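Local coordinates for protein putative Zn-dependent Alcohol Dehydrogenase (Rhodobacter sphaeroides, PDB 3IV6) that binds S-adenosylmethionine in a Rossmann-like domain and is probably a methyltransferase rather than the zinc-dependent alcohol dehydrogenase of its name, at residues R129-C132 and L133-S137; D154-L157 and K158-E161; S166-L169 and A170-F173; T179-F182 and R183-G186. All coordinates share one frame; numbering follows the deposited sequence.

Contact 1: R129-C132 and L133-S137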
# COMPACT_ATOMS: atom_id res chain seq x y z
N ARG A 129 -0.95 -4.47 -10.86
CA ARG A 129 -2.01 -4.47 -11.88
C ARG A 129 -3.29 -5.09 -11.32
O ARG A 129 -4.32 -4.46 -11.29
CB ARG A 129 -1.57 -5.19 -13.17
CG ARG A 129 -0.47 -4.52 -13.91
CD ARG A 129 0.08 -5.44 -14.92
NE ARG A 129 1.27 -4.89 -15.58
CZ ARG A 129 2.20 -5.64 -16.17
NH1 ARG A 129 2.06 -6.97 -16.18
NH2 ARG A 129 3.26 -5.08 -16.74
N ARG A 130 -3.20 -6.33 -10.83
CA ARG A 130 -4.35 -6.95 -10.17
C ARG A 130 -4.99 -6.07 -9.07
O ARG A 130 -6.22 -5.97 -8.97
CB ARG A 130 -3.96 -8.33 -9.63
CG ARG A 130 -3.91 -9.41 -10.69
CD ARG A 130 -3.77 -10.80 -10.07
NE ARG A 130 -2.41 -11.03 -9.60
CZ ARG A 130 -2.07 -11.31 -8.34
NH1 ARG A 130 -3.00 -11.43 -7.38
NH2 ARG A 130 -0.80 -11.50 -8.06
N ALA A 131 -4.16 -5.44 -8.25
CA ALA A 131 -4.67 -4.55 -7.21
C ALA A 131 -5.53 -3.42 -7.78
O ALA A 131 -6.65 -3.22 -7.34
CB ALA A 131 -3.53 -3.99 -6.38
N CYS A 132 -5.01 -2.70 -8.77
CA CYS A 132 -5.73 -1.55 -9.33
C CYS A 132 -7.08 -1.95 -9.86
O CYS A 132 -8.06 -1.31 -9.54
CB CYS A 132 -4.88 -0.80 -10.39
SG CYS A 132 -3.42 -0.04 -9.58
N LEU A 133 -7.13 -3.03 -10.64
CA LEU A 133 -8.39 -3.70 -11.00
C LEU A 133 -9.33 -3.93 -9.78
O LEU A 133 -10.50 -3.59 -9.83
CB LEU A 133 -8.10 -5.01 -11.73
CG LEU A 133 -9.20 -5.63 -12.60
CD1 LEU A 133 -9.89 -4.60 -13.48
CD2 LEU A 133 -8.62 -6.73 -13.46
N GLY A 134 -8.80 -4.47 -8.70
CA GLY A 134 -9.58 -4.62 -7.50
C GLY A 134 -10.14 -3.31 -6.96
O GLY A 134 -11.27 -3.26 -6.48
N MSE A 135 -9.35 -2.25 -6.98
CA MSE A 135 -9.83 -0.99 -6.44
C MSE A 135 -10.98 -0.45 -7.31
O MSE A 135 -12.00 0.06 -6.82
CB MSE A 135 -8.69 0.01 -6.37
CG MSE A 135 -7.54 -0.36 -5.47
SE MSE A 135 -5.93 0.77 -5.70
CE MSE A 135 -4.59 -0.44 -4.98
N LEU A 136 -10.78 -0.58 -8.61
CA LEU A 136 -11.76 -0.17 -9.60
C LEU A 136 -13.04 -1.00 -9.48
O LEU A 136 -14.16 -0.50 -9.60
CB LEU A 136 -11.14 -0.35 -10.99
CG LEU A 136 -10.24 0.84 -11.35
CD1 LEU A 136 -9.60 0.64 -12.69
CD2 LEU A 136 -11.08 2.09 -11.31
N SER A 137 -12.85 -2.28 -9.22
CA SER A 137 -13.95 -3.18 -9.02
C SER A 137 -14.78 -2.78 -7.80
O SER A 137 -16.00 -2.86 -7.83
CB SER A 137 -13.41 -4.59 -8.86
OG SER A 137 -14.44 -5.51 -8.59

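Contact 2: D154-L157 and K158-E161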
# COMPACT_ATOMS: atom_id res chain seq x y z
N ASP A 154 15.56 4.85 0.71
CA ASP A 154 16.92 5.00 1.22
C ASP A 154 17.59 3.64 1.31
O ASP A 154 18.72 3.46 0.87
CB ASP A 154 16.92 5.68 2.59
CG ASP A 154 16.50 7.17 2.52
OD1 ASP A 154 16.13 7.70 3.60
OD2 ASP A 154 16.54 7.79 1.42
N ILE A 155 16.87 2.67 1.85
CA ILE A 155 17.38 1.32 1.89
C ILE A 155 17.76 0.77 0.52
O ILE A 155 18.57 -0.15 0.41
CB ILE A 155 16.41 0.33 2.54
CG1 ILE A 155 17.10 -1.04 2.60
CG2 ILE A 155 15.16 0.21 1.72
CD1 ILE A 155 16.37 -2.12 3.38
N ASP A 156 17.17 1.30 -0.54
CA ASP A 156 17.45 0.74 -1.85
C ASP A 156 18.87 1.11 -2.19
O ASP A 156 19.64 0.29 -2.69
CB ASP A 156 16.49 1.27 -2.93
CG ASP A 156 15.06 0.71 -2.79
OD1 ASP A 156 14.90 -0.29 -2.04
OD2 ASP A 156 14.12 1.26 -3.44
N LEU A 157 19.21 2.37 -1.92
CA LEU A 157 20.55 2.89 -2.15
C LEU A 157 21.66 2.06 -1.38
O LEU A 157 22.70 1.72 -1.94
CB LEU A 157 20.58 4.40 -1.84
CG LEU A 157 19.64 5.34 -2.62
CD1 LEU A 157 19.64 6.80 -2.09
CD2 LEU A 157 19.92 5.35 -4.13
N LYS A 158 21.42 1.70 -0.13
CA LYS A 158 22.33 0.79 0.53
C LYS A 158 22.31 -0.59 -0.15
O LYS A 158 23.35 -1.22 -0.28
CB LYS A 158 22.00 0.65 2.01
CG LYS A 158 21.91 1.97 2.77
CD LYS A 158 23.19 2.32 3.53
CE LYS A 158 24.31 2.75 2.59
NZ LYS A 158 25.52 3.19 3.35
N LEU A 159 21.14 -1.04 -0.60
CA LEU A 159 21.04 -2.34 -1.27
C LEU A 159 21.87 -2.42 -2.56
O LEU A 159 22.61 -3.39 -2.78
CB LEU A 159 19.59 -2.70 -1.58
CG LEU A 159 18.74 -3.24 -0.44
CD1 LEU A 159 17.31 -3.40 -0.91
CD2 LEU A 159 19.27 -4.56 0.09
N ILE A 160 21.74 -1.42 -3.43
CA ILE A 160 22.58 -1.34 -4.62
C ILE A 160 24.08 -1.36 -4.23
O ILE A 160 24.85 -2.16 -4.75
CB ILE A 160 22.27 -0.05 -5.48
CG1 ILE A 160 20.76 0.18 -5.68
CG2 ILE A 160 23.01 -0.07 -6.78
CD1 ILE A 160 20.00 -0.98 -6.24
N GLU A 161 24.48 -0.49 -3.30
CA GLU A 161 25.89 -0.31 -2.94
C GLU A 161 26.47 -1.62 -2.42
O GLU A 161 27.39 -2.17 -3.03
CB GLU A 161 26.03 0.82 -1.90
CG GLU A 161 27.40 0.98 -1.19
CD GLU A 161 27.49 2.24 -0.27
OE1 GLU A 161 28.35 2.24 0.65
OE2 GLU A 161 26.71 3.21 -0.47

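Contact 3: S166-L169 and A170-F173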
# COMPACT_ATOMS: atom_id res chain seq x y z
N SER A 166 29.49 -6.80 -3.33
CA SER A 166 29.39 -8.22 -3.10
C SER A 166 29.22 -8.98 -4.43
O SER A 166 29.38 -10.20 -4.53
CB SER A 166 28.22 -8.48 -2.16
OG SER A 166 28.32 -9.75 -1.55
N GLY A 167 28.88 -8.23 -5.47
CA GLY A 167 28.59 -8.81 -6.77
C GLY A 167 27.38 -9.72 -6.77
O GLY A 167 27.22 -10.55 -7.66
N THR A 168 26.51 -9.56 -5.78
CA THR A 168 25.29 -10.37 -5.71
C THR A 168 24.09 -9.64 -6.26
O THR A 168 22.99 -10.20 -6.29
CB THR A 168 24.93 -10.82 -4.25
OG1 THR A 168 25.32 -9.82 -3.29
CG2 THR A 168 25.58 -12.18 -3.93
N LEU A 169 24.28 -8.39 -6.69
CA LEU A 169 23.18 -7.47 -6.94
C LEU A 169 22.15 -8.05 -7.90
O LEU A 169 20.94 -7.98 -7.63
CB LEU A 169 23.68 -6.15 -7.49
CG LEU A 169 22.55 -5.16 -7.72
CD1 LEU A 169 21.83 -4.90 -6.41
CD2 LEU A 169 23.06 -3.90 -8.34
N ALA A 170 22.62 -8.63 -9.00
CA ALA A 170 21.71 -9.26 -9.97
C ALA A 170 20.86 -10.39 -9.39
O ALA A 170 19.81 -10.71 -9.92
CB ALA A 170 22.47 -9.73 -11.18
N LYS A 171 21.31 -11.00 -8.31
CA LYS A 171 20.60 -12.13 -7.69
C LYS A 171 19.27 -11.73 -7.02
O LYS A 171 18.36 -12.56 -6.89
CB LYS A 171 21.54 -12.86 -6.71
CG LYS A 171 20.91 -13.99 -5.92
CD LYS A 171 21.90 -14.53 -4.91
CE LYS A 171 21.22 -15.30 -3.81
NZ LYS A 171 20.33 -16.25 -4.46
N PHE A 172 19.16 -10.47 -6.59
CA PHE A 172 17.98 -9.99 -5.86
C PHE A 172 17.42 -8.66 -6.39
O PHE A 172 16.45 -8.12 -5.84
CB PHE A 172 18.28 -9.88 -4.36
CG PHE A 172 19.27 -8.79 -4.01
CD1 PHE A 172 20.58 -9.10 -3.70
CD2 PHE A 172 18.89 -7.44 -4.00
CE1 PHE A 172 21.50 -8.10 -3.37
CE2 PHE A 172 19.81 -6.43 -3.67
CZ PHE A 172 21.11 -6.76 -3.36
N PHE A 173 18.01 -8.12 -7.45
CA PHE A 173 17.45 -6.94 -8.05
C PHE A 173 17.40 -7.00 -9.58
O PHE A 173 18.43 -7.16 -10.26
CB PHE A 173 18.21 -5.70 -7.58
CG PHE A 173 17.82 -4.44 -8.31
CD1 PHE A 173 16.58 -3.83 -8.10
CD2 PHE A 173 18.71 -3.83 -9.21
CE1 PHE A 173 16.23 -2.65 -8.76
CE2 PHE A 173 18.36 -2.65 -9.87
CZ PHE A 173 17.12 -2.07 -9.64

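Contact 4: T179-F182 and R183-G186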
# COMPACT_ATOMS: atom_id res chain seq x y z
N THR A 179 12.64 -4.46 -9.63
CA THR A 179 12.06 -5.22 -8.55
C THR A 179 13.14 -5.76 -7.63
O THR A 179 14.10 -6.35 -8.09
CB THR A 179 11.26 -6.41 -9.08
OG1 THR A 179 10.33 -5.95 -10.05
CG2 THR A 179 10.49 -7.07 -7.97
N PHE A 180 12.97 -5.56 -6.33
CA PHE A 180 13.85 -6.14 -5.34
C PHE A 180 13.28 -7.42 -4.72
O PHE A 180 12.08 -7.50 -4.46
CB PHE A 180 14.09 -5.15 -4.23
CG PHE A 180 15.04 -4.05 -4.58
CD1 PHE A 180 16.41 -4.27 -4.60
CD2 PHE A 180 14.57 -2.78 -4.84
CE1 PHE A 180 17.28 -3.26 -4.91
CE2 PHE A 180 15.44 -1.76 -5.16
CZ PHE A 180 16.79 -2.00 -5.19
N HIS A 181 14.14 -8.42 -4.53
CA HIS A 181 13.81 -9.59 -3.69
C HIS A 181 14.62 -9.60 -2.41
O HIS A 181 15.78 -9.99 -2.43
CB HIS A 181 14.05 -10.90 -4.41
CG HIS A 181 13.25 -12.02 -3.84
ND1 HIS A 181 12.96 -13.17 -4.54
CD2 HIS A 181 12.63 -12.13 -2.65
CE1 HIS A 181 12.21 -13.95 -3.79
NE2 HIS A 181 11.98 -13.35 -2.64
N PHE A 182 14.05 -9.17 -1.29
CA PHE A 182 14.91 -8.91 -0.13
C PHE A 182 15.53 -10.18 0.50
O PHE A 182 16.72 -10.23 0.82
CB PHE A 182 14.13 -8.10 0.91
CG PHE A 182 13.49 -6.89 0.35
CD1 PHE A 182 14.26 -5.81 -0.09
CD2 PHE A 182 12.10 -6.83 0.23
CE1 PHE A 182 13.67 -4.67 -0.62
CE2 PHE A 182 11.50 -5.72 -0.31
CZ PHE A 182 12.29 -4.61 -0.73
N ARG A 183 14.69 -11.19 0.68
CA ARG A 183 15.07 -12.47 1.24
C ARG A 183 16.12 -13.18 0.40
O ARG A 183 16.48 -14.31 0.70
CB ARG A 183 13.82 -13.36 1.32
CG ARG A 183 14.00 -14.71 1.96
CD ARG A 183 12.69 -15.47 1.97
NE ARG A 183 12.70 -16.53 2.96
CZ ARG A 183 13.38 -17.67 2.83
NH1 ARG A 183 14.13 -17.88 1.75
NH2 ARG A 183 13.32 -18.60 3.79
N GLU A 184 16.61 -12.50 -0.63
CA GLU A 184 17.52 -13.12 -1.59
C GLU A 184 18.78 -12.28 -1.78
O GLU A 184 19.70 -12.67 -2.49
CB GLU A 184 16.83 -13.34 -2.93
CG GLU A 184 15.86 -14.51 -2.95
CD GLU A 184 16.52 -15.80 -3.41
OE1 GLU A 184 17.73 -15.96 -3.18
OE2 GLU A 184 15.82 -16.64 -4.01
N ALA A 185 18.80 -11.11 -1.14
CA ALA A 185 20.05 -10.40 -0.89
C ALA A 185 20.80 -11.00 0.30
O ALA A 185 21.97 -10.70 0.53
CB ALA A 185 19.79 -8.92 -0.66
N GLY A 186 20.11 -11.85 1.06
CA GLY A 186 20.68 -12.43 2.26
C GLY A 186 21.44 -11.42 3.09
O GLY A 186 20.85 -10.50 3.66

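Contact 1: R129-C132 and L133-S137
Helix 125-139 crosses between the parallel strands 113-117 and 143-149 in the seven-stranded sheet of the class I methyltransferase fold, and Ala131 and Met135 lie one turn apart on it. The methyl CE of Met135, built as selenomethionine, lies 4.0 Å from CB of Ala131. The first torsion sets CG of Met135 anti to its carbonyl carbon (chi1 -62°), and the chain then runs extended. This carries CE back alongside the preceding turn.

The helix bonds are regular. Leu133 N donates to Arg129 O at 3.2 Å, and Gly134 N to Arg130 O at 3.0 Å. Met135 N reaches Ala131 O at 2.9 Å, nearly in line with the carbonyl. Leu136 N closes the set on Cys132 O at 3.0 Å. CG of Leu136 lies 3.6 Å from that same oxygen.

Arg130 points its guanidinium group off this turn, to a salt bridge from NH2 to Glu126 and a bond from NH1 to Thr100 O. Ala131 packs on Phe123, and its side chain is about 4 Å from that of Ile99, a residue of the S-adenosylmethionine site. Met135 touches Val114 and Asn116 on strand 113-117 and Val144 on strand 143-149, while Leu136 reaches Phe256 and Arg258 on strand 251-258.

Contact 2: D154-L157 and K158-E161
Ile155 and Leu159 meet one turn apart near the start of helix 154-164, a helix that packs on strand 179-181 of the small antiparallel sheet and on helix 187-192. CG1 of Ile155 lies 4.1 Å from CG of Leu159, and the two side chains cross at a slant. CG1 of Ile155 stands anti to its backbone N (chi1 -177°), which turns this branch along the helix toward the leucine. Leu159 also brings CD1 to within 4.1 Å of OD1 of Asp156. Leu159 therefore touches both an aliphatic branch and an acid.

The backbone holds these groups at a fixed spacing. Leu159 N donates to Ile155 O at 2.9 Å, with the donor tilted from the carbonyl plane. Ile160 N bonds to Asp156 O at 2.8 Å, and this bond is the straighter one, at 167°. Glu161 N reaches Leu157 O at 3.1 Å. The bond from Lys158 N to Asp154 O is weak, at 3.4 Å.

The next shell fixes the acid. OD2 of Asp156 takes a bond from Tyr153 N, just before the helix, and forms a salt bridge with NE of Arg216. This pairing probably favours the charged carboxylate beside the apolar residues. Ala192 of helix 187-192 covers Ile155 and Leu159, and Phe180 of strand 179-181 covers Leu159 and Ile160. The chain of Lys158 bends at chi2 and chi3, and its NZ hydrogen-bonds to Tyr162 OH.

Contact 3: S166-L169 and A170-F173
Leu169 and Phe172 are brought together by their first torsions. CG of Phe172 sits between its backbone N and carbonyl carbon (chi1 68°), which folds the ring back over the turn. CG of Leu169 is anti to the backbone N (chi1 -178°), which sends its CD1 methyl toward that ring.

CD1 of Leu169 lies 3.6 Å from CZ of Phe172 and 3.7 Å from CE2. The two side chains cross at about a right angle. Leu169 O stands over the centre of the same ring, 4.0 Å above its plane. The methyl also reaches CB of Phe173 at 3.9 Å.

Leu169 O is gripped by two backbone donors. Phe173 N lies nearly in line with the carbonyl, at 2.9 Å, though its N-H is bent away from a straight bond. Phe172 N comes from above the carbonyl plane at 3.2 Å. Lys171 N bonds to Thr168 O at 2.7 Å, also from above the plane. Together the three bonds wind a short single turn.

Around it, Leu169 packs on Ile160 and Glu164 of helix 154-164. The Phe172 ring is covered by Ala185, and Phe173 stacks on Phe180. Putting an alanine at Phe172 would probably open a gap between Leu169 CD1 and Ala185 and leave the leucine methyl without the ring and freer to turn.

Before the turn, Gly167 has a positive phi of 64° and makes a Schellman motif at the end of helix 154-164. The segment is thus a helix stop, followed by the short helix 169-172 that leads into strand 173-174.

Contact 4: T179-F182 and R183-G186
The backbone leaves strand 179-181 through overlapping beta turns, with Ala185 N bonded to Phe182 O at 3.0 Å and Glu184 N placed, less surely, 3.2 Å from His181 O. The first donor lies above the carbonyl plane of Phe182.

His181 and Glu184 carry the side-chain contact. CG of Glu184 sits over one face of the imidazole, 3.7 Å from the ring centroid and 14° off its normal. This is a CH-pi contact. Among the ring atoms ND1 is the nearest to CG, at 3.6 Å. CG of Glu184 stands anti to its own carbonyl carbon (chi1 -76°). The chain bends at chi2, and the carboxylate plane stands 70° from that of the ring. OE1 forms a salt bridge with NZ of Lys171.

Replacing His181 with a glycine would probably leave the Glu184 methylene without its ring face, with its carboxylate held chiefly by the salt bridge to Lys171.

Phe182 points away from segment 183-186 and meets Tyr208 edge-to-face. Gly186 follows with a positive phi. The whole is a strand-to-helix connection, carrying the chain from the middle strand of the small antiparallel sheet to helix 187-192.

How the contacts relate
Contact 1 is the buried one, on a helix of the Rossmann-like domain beside the S-adenosylmethionine site. Contacts 2, 3 and 4 cluster about 26 to 31 Å from it, centre to centre, in the region with the small antiparallel sheet. Contact 3 lies at the surface, while 2 and 4 are partly buried. Contacts 1 and 2 are helical turns, the second with one weak bond. Contact 3 is a short, weakly bonded turn, and contact 4 a loop leaving a strand. Their chemistry follows: apolar packing in 1, aliphatic groups beside an acid in 2, methyl on ring in 3, methylene on imidazole in 4. A probable backbone bond, Phe172 O to His181 N (2.7 Å), joins 3 to 4.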